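Local coordinates for protein putative antitoxin HigA3 (Mycobacterium tuberculosis H37Rv, PDB 6LTZ) that probably acts as the antitoxin of a type II toxin-antitoxin system and binds DNA as a transcriptional regulator with a Cro/C1-type helix-turn-helix domain, at residues E43-L48 and K69-D74. Sequence-based numbering, arbitrary orientation.
Sequences EIRKAL and KLESGD
In the Cro/C1-type helix-turn-helix domain, a buried salt bridge between Arg45 and Glu71 ties the first helix of the domain, 41-47, to the last turn of helix 64-72, the second helix of the predicted DNA-binding motif. Arginine suits this place because its flat guanidinium can offer two nearly parallel N-H bonds to one carboxylate. Arg45 meets the carboxylate along the edge that carries NE and NH2: NE of Arg45 donates to OE1 of Glu71 at 2.6 Å, and NH2 of Arg45 donates to OE2 of Glu71 at 2.8 Å. Both bonds are almost straight, and each carboxylate oxygen accepts through its syn lone pair. With CG anti to the backbone N (chi1 175°), the Arg45 chain runs out from its helix and then bends at chi3, which presents the NE edge to the acid. Glutamate is long enough to meet it: beyond CG its chain stays extended and crosses that of Arg45 at about a right angle.

Further bonds from the same domain hold the pair in place. Tyr86 OH of helix 80-89 bonds to Glu71 OE1, Gln53 NE2 to Glu71 OE2, and Arg45 NH1 to the carbonyl oxygen of Ala51, so the bridge also links the chain leading into helix 53-60 and the helix after the motif. The Tyr86 hydroxyl and the Gln53 amide, added to the arginine, would be expected to favour the ionised carboxylate. With both Glu71 oxygens bonded, the carboxylate and guanidinium planes are only 6° apart, nearly coplanar.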
ATOM      1  N   GLU A  43       8.827  14.569   0.429  1.00 48.54           N
ATOM      2  CA  GLU A  43       9.675  14.725  -0.756  1.00 44.42           C
ATOM      3  C   GLU A  43       8.840  14.782  -2.023  1.00 51.30           C
ATOM      4  O   GLU A  43       9.026  15.644  -2.887  1.00 40.30           O
ATOM      5  CB  GLU A  43      10.664  13.562  -0.868  1.00 59.41           C
ATOM      6  CG  GLU A  43      12.079  13.856  -0.417  1.00 76.16           C
ATOM      7  CD  GLU A  43      12.975  12.633  -0.527  1.00 82.69           C
ATOM      8  OE1 GLU A  43      12.683  11.617   0.139  1.00 75.92           O
ATOM      9  OE2 GLU A  43      13.958  12.682  -1.297  1.00 84.32           O
ATOM     10  N   ILE A  44       7.929  13.821  -2.110  1.00 40.41           N
ATOM     11  CA  ILE A  44       6.990  13.691  -3.208  1.00 52.34           C
ATOM     12  C   ILE A  44       6.127  14.943  -3.350  1.00 49.09           C
ATOM     13  O   ILE A  44       6.036  15.520  -4.432  1.00 43.75           O
ATOM     14  CB  ILE A  44       6.098  12.449  -2.995  1.00 49.96           C
ATOM     15  CG1 ILE A  44       6.947  11.180  -3.068  1.00 63.54           C
ATOM     16  CG2 ILE A  44       4.983  12.393  -4.003  1.00 53.89           C
ATOM     17  CD1 ILE A  44       6.219   9.926  -2.653  1.00 58.82           C
ATOM     18  N   ARG A  45       5.513  15.364  -2.250  1.00 35.01           N
ATOM     19  CA  ARG A  45       4.649  16.542  -2.249  1.00 30.66           C
ATOM     20  C   ARG A  45       5.390  17.772  -2.765  1.00 33.13           C
ATOM     21  O   ARG A  45       4.896  18.480  -3.641  1.00 37.42           O
ATOM     22  CB  ARG A  45       4.098  16.806  -0.841  1.00 31.03           C
ATOM     23  CG  ARG A  45       3.274  18.087  -0.730  1.00 25.71           C
ATOM     24  CD  ARG A  45       2.505  18.170   0.585  1.00 28.33           C
ATOM     25  NE  ARG A  45       3.374  18.082   1.756  1.00 28.29           N
ATOM     26  CZ  ARG A  45       4.156  19.068   2.187  1.00 43.38           C
ATOM     27  NH1 ARG A  45       4.190  20.224   1.536  1.00 25.56           N
ATOM     28  NH2 ARG A  45       4.912  18.893   3.264  1.00 38.69           N
ATOM     29  N   LYS A  46       6.591  18.000  -2.244  1.00 32.69           N
ATOM     30  CA  LYS A  46       7.343  19.218  -2.540  1.00 42.45           C
ATOM     31  C   LYS A  46       7.891  19.286  -3.967  1.00 47.47           C
ATOM     32  O   LYS A  46       8.153  20.372  -4.480  1.00 50.28           O
ATOM     33  CB  LYS A  46       8.493  19.373  -1.542  1.00 41.47           C
ATOM     34  CG  LYS A  46       8.040  19.676  -0.118  1.00 51.46           C
ATOM     35  CD  LYS A  46       9.186  19.542   0.875  1.00 53.58           C
ATOM     36  CE  LYS A  46       9.162  20.657   1.911  1.00 59.69           C
ATOM     37  NZ  LYS A  46       8.475  20.255   3.170  1.00 61.91           N
ATOM     38  N   ALA A  47       8.058  18.135  -4.609  1.00 47.83           N
ATOM     39  CA  ALA A  47       8.639  18.100  -5.950  1.00 51.95           C
ATOM     40  C   ALA A  47       7.574  18.130  -7.039  1.00 51.91           C
ATOM     41  O   ALA A  47       7.849  18.499  -8.183  1.00 52.86           O
ATOM     42  CB  ALA A  47       9.512  16.867  -6.110  1.00 60.56           C
ATOM     43  N   LEU A  48       6.367  17.723  -6.648  1.00 48.31           N
ATOM     44  CA  LEU A  48       5.282  17.548  -7.638  1.00 51.16           C
ATOM     45  C   LEU A  48       4.242  18.656  -7.635  1.00 53.62           C
ATOM     46  O   LEU A  48       3.130  18.433  -8.155  1.00 42.45           O
ATOM     47  CB  LEU A  48       4.551  16.253  -7.348  1.00 45.63           C
ATOM     48  CG  LEU A  48       5.183  14.995  -7.943  1.00 61.26           C
ATOM     49  CD1 LEU A  48       6.653  14.897  -7.567  1.00 56.67           C
ATOM     50  CD2 LEU A  48       4.433  13.749  -7.495  1.00 63.24           C
ATOM     51  N   LYS A  69       1.857  13.352  10.744  1.00 46.56           N
ATOM     52  CA  LYS A  69       2.316  12.021  11.131  1.00 50.87           C
ATOM     53  C   LYS A  69       2.569  11.144   9.911  1.00 42.99           C
ATOM     54  O   LYS A  69       3.462  10.302   9.924  1.00 54.43           O
ATOM     55  CB  LYS A  69       1.308  11.345  12.059  1.00 56.14           C
ATOM     56  CG  LYS A  69       0.947  12.155  13.296  1.00 69.37           C
ATOM     57  CD  LYS A  69      -0.203  11.519  14.071  1.00 77.79           C
ATOM     58  CE  LYS A  69      -0.999  10.545  13.206  1.00 82.10           C
ATOM     59  NZ  LYS A  69      -2.410  10.396  13.660  1.00 85.81           N
ATOM     60  N   LEU A  70       1.788  11.352   8.856  1.00 41.70           N
ATOM     61  CA  LEU A  70       1.981  10.628   7.604  1.00 39.39           C
ATOM     62  C   LEU A  70       3.347  10.907   6.996  1.00 52.62           C
ATOM     63  O   LEU A  70       4.038   9.997   6.536  1.00 47.97           O
ATOM     64  CB  LEU A  70       0.896  11.004   6.590  1.00 46.37           C
ATOM     65  CG  LEU A  70      -0.355  10.139   6.496  1.00 44.05           C
ATOM     66  CD1 LEU A  70      -1.182  10.555   5.288  1.00 38.49           C
ATOM     67  CD2 LEU A  70       0.034   8.680   6.404  1.00 41.48           C
ATOM     68  N   GLU A  71       3.729  12.179   6.985  1.00 42.21           N
ATOM     69  CA  GLU A  71       4.942  12.592   6.297  1.00 46.11           C
ATOM     70  C   GLU A  71       6.180  12.432   7.165  1.00 42.20           C
ATOM     71  O   GLU A  71       7.298  12.388   6.657  1.00 58.38           O
ATOM     72  CB  GLU A  71       4.816  14.043   5.829  1.00 49.43           C
ATOM     73  CG  GLU A  71       3.734  14.251   4.787  1.00 37.98           C
ATOM     74  CD  GLU A  71       3.743  15.651   4.206  1.00 48.86           C
ATOM     75  OE1 GLU A  71       3.052  15.874   3.185  1.00 37.48           O
ATOM     76  OE2 GLU A  71       4.438  16.524   4.769  1.00 45.63           O
ATOM     77  N   SER A  72       5.978  12.343   8.475  1.00 43.95           N
ATOM     78  CA  SER A  72       7.101  12.249   9.400  1.00 64.32           C
ATOM     79  C   SER A  72       7.270  10.830   9.921  1.00 63.13           C
ATOM     80  O   SER A  72       8.350  10.245   9.827  1.00 68.68           O
ATOM     81  CB  SER A  72       6.916  13.214  10.574  1.00 51.52           C
ATOM     82  OG  SER A  72       5.857  12.795  11.420  1.00 57.72           O
ATOM     83  N   GLY A  73       6.189  10.282  10.465  1.00 50.92           N
ATOM     84  CA  GLY A  73       6.237   8.997  11.129  1.00 66.27           C
ATOM     85  C   GLY A  73       6.463   7.812  10.214  1.00 57.62           C
ATOM     86  O   GLY A  73       6.604   7.950   9.000  1.00 63.17           O
ATOM     87  N   ASP A  74       6.502   6.634  10.820  1.00 62.92           N
ATOM     88  CA  ASP A  74       6.645   5.387  10.091  1.00 63.66           C
ATOM     89  C   ASP A  74       5.290   4.933   9.547  1.00 53.96           C
ATOM     90  O   ASP A  74       4.280   4.984  10.251  1.00 53.40           O
ATOM     91  CB  ASP A  74       7.265   4.329  11.003  1.00 64.63           C
ATOM     92  CG  ASP A  74       6.915   2.928  10.591  1.00 58.25           C
ATOM     93  OD1 ASP A  74       7.451   2.447   9.569  1.00 62.65           O
ATOM     94  OD2 ASP A  74       6.105   2.306  11.307  1.00 65.87           O
TER